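Local coordinates for DUF4785 domain-containing protein (PDB 4KH9), which is of unknown function but binds calcium and has three domains, the last two probably of the immunoglobulin-like E-set type, at residues 295-300 with 329-334. Sequence-based numbering, arbitrary orientation.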
# COMPACT_ATOMS: atom_id res chain seq x y z
N TYR A 295 4.52 -11.03 -21.91
CA TYR A 295 3.54 -9.96 -21.89
C TYR A 295 2.18 -10.45 -22.34
O TYR A 295 2.08 -11.35 -23.19
CB TYR A 295 3.98 -8.81 -22.82
CG TYR A 295 5.27 -8.14 -22.40
CD1 TYR A 295 5.26 -7.06 -21.53
CD2 TYR A 295 6.49 -8.56 -22.91
CE1 TYR A 295 6.45 -6.44 -21.14
CE2 TYR A 295 7.68 -7.93 -22.55
CZ TYR A 295 7.66 -6.85 -21.68
OH TYR A 295 8.83 -6.25 -21.27
N ALA A 296 1.12 -9.84 -21.79
CA ALA A 296 -0.23 -10.17 -22.21
C ALA A 296 -0.94 -8.95 -22.65
O ALA A 296 -0.97 -7.95 -21.93
CB ALA A 296 -1.00 -10.87 -21.10
N LEU A 297 -1.50 -9.00 -23.84
CA LEU A 297 -2.32 -7.93 -24.37
C LEU A 297 -3.76 -8.31 -24.15
O LEU A 297 -4.21 -9.32 -24.69
CB LEU A 297 -2.02 -7.71 -25.84
CG LEU A 297 -2.92 -6.74 -26.59
CD1 LEU A 297 -2.85 -5.32 -25.99
CD2 LEU A 297 -2.59 -6.74 -28.04
N GLN A 298 -4.50 -7.52 -23.35
CA GLN A 298 -5.90 -7.79 -23.04
C GLN A 298 -6.78 -6.69 -23.59
O GLN A 298 -6.43 -5.52 -23.46
CB GLN A 298 -6.08 -7.89 -21.53
CG GLN A 298 -7.27 -8.72 -21.13
CD GLN A 298 -7.48 -8.69 -19.64
OE1 GLN A 298 -8.39 -8.02 -19.14
NE2 GLN A 298 -6.65 -9.43 -18.91
N SER A 299 -7.93 -7.07 -24.19
CA SER A 299 -8.91 -6.16 -24.77
C SER A 299 -10.33 -6.66 -24.53
O SER A 299 -10.53 -7.85 -24.35
CB SER A 299 -8.68 -6.00 -26.26
OG SER A 299 -9.42 -4.90 -26.78
N VAL A 300 -11.30 -5.75 -24.53
CA VAL A 300 -12.71 -6.09 -24.32
C VAL A 300 -13.56 -5.51 -25.46
O VAL A 300 -13.40 -4.34 -25.81
CB VAL A 300 -13.23 -5.64 -22.92
CG1 VAL A 300 -13.17 -4.14 -22.75
CG2 VAL A 300 -14.65 -6.15 -22.66
N LEU A 329 1.16 -7.62 -32.24
CA LEU A 329 0.37 -8.60 -31.50
C LEU A 329 -1.02 -8.64 -32.08
O LEU A 329 -1.57 -7.60 -32.44
CB LEU A 329 0.33 -8.30 -30.00
CG LEU A 329 1.38 -9.00 -29.14
CD1 LEU A 329 2.82 -8.63 -29.56
CD2 LEU A 329 1.18 -8.63 -27.70
N GLN A 330 -1.58 -9.83 -32.18
CA GLN A 330 -2.88 -10.06 -32.77
C GLN A 330 -3.86 -10.60 -31.73
O GLN A 330 -3.50 -11.45 -30.94
CB GLN A 330 -2.69 -11.08 -33.91
CG GLN A 330 -3.77 -11.05 -34.95
CD GLN A 330 -3.62 -12.18 -35.92
OE1 GLN A 330 -4.36 -13.17 -35.86
NE2 GLN A 330 -2.62 -12.11 -36.79
N PHE A 331 -5.10 -10.12 -31.74
CA PHE A 331 -6.14 -10.62 -30.84
C PHE A 331 -7.44 -10.65 -31.61
O PHE A 331 -7.62 -9.86 -32.53
CB PHE A 331 -6.25 -9.83 -29.52
CG PHE A 331 -6.66 -8.38 -29.60
CD1 PHE A 331 -5.71 -7.39 -29.80
CD2 PHE A 331 -7.99 -8.01 -29.46
CE1 PHE A 331 -6.08 -6.04 -29.86
CE2 PHE A 331 -8.37 -6.67 -29.54
CZ PHE A 331 -7.41 -5.69 -29.71
N THR A 332 -8.32 -11.60 -31.26
CA THR A 332 -9.56 -11.88 -31.96
C THR A 332 -10.76 -11.98 -31.03
O THR A 332 -10.62 -12.44 -29.90
CB THR A 332 -9.41 -13.24 -32.71
OG1 THR A 332 -8.18 -13.29 -33.42
CG2 THR A 332 -10.56 -13.54 -33.67
N PHE A 333 -11.94 -11.62 -31.54
CA PHE A 333 -13.22 -11.78 -30.87
C PHE A 333 -14.12 -12.69 -31.70
O PHE A 333 -13.94 -12.79 -32.92
CB PHE A 333 -13.91 -10.43 -30.59
CG PHE A 333 -13.10 -9.49 -29.74
CD1 PHE A 333 -12.98 -9.68 -28.37
CD2 PHE A 333 -12.47 -8.39 -30.31
CE1 PHE A 333 -12.26 -8.78 -27.58
CE2 PHE A 333 -11.74 -7.50 -29.52
CZ PHE A 333 -11.62 -7.71 -28.17
N ASP A 334 -15.11 -13.33 -31.05
CA ASP A 334 -16.02 -14.23 -31.74
C ASP A 334 -17.11 -13.49 -32.54
O ASP A 334 -17.21 -13.76 -33.74
CB ASP A 334 -16.67 -15.20 -30.74
CG ASP A 334 -15.71 -16.27 -30.28
OD1 ASP A 334 -14.93 -16.77 -31.12
OD2 ASP A 334 -15.77 -16.66 -29.10
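Leu297 and Ser299 meet Leu329, Phe331 and Phe333 in a buried face-to-face contact between two beta sheets, in the C-terminal DUF4785 domain. Strand 293-302 is the middle strand of a five-stranded antiparallel sheet. Strand 325-333 is the outermost strand of a four-stranded antiparallel sheet. The two segments run at 34° to each other, with axes 8.5 Å apart at the closest, and no hydrogen bond joins them. The side chains of Leu297 and Leu329 lie alongside each other, pointing opposite ways, and CB of Leu297 is 3.8 Å from CD2 of Leu329. CG of Leu297 is anti to the backbone N (chi1 173°), which brings CD2 to 3.6 Å from CD1 of Phe331. The leucine side chain lies roughly perpendicular to that of Phe331. Ser299 approaches this ring from the same side of its plane, also obliquely but at CE2, which is 3.4 Å from Ser299 CB. Two aligned but slightly rotated sheets with a largely apolar core make a beta sandwich, in keeping with the E-set assignment of this domain. Within its own sheet the Phe331 ring meets that of Phe283, on the adjacent strand 281-289. Val285 of that strand touches both Leu297 and Phe331. The Phe333 ring turns its edge to the backbone of the facing strand: Ser299 O lies near the ring plane, 3.8 Å from CE1. The hydroxyl of Ser299 is buried among these rings, with OG 3.8 Å from CZ of Phe333, and its polar need is met by a hydrogen bond to Tyr348 O on strand 345-353. Leu346 of that strand touches both Ser299 and Phe333. The Phe331 side chain is about 10 Å from that of Asp27, a calcium-binding residue whose ion is not bound in this model.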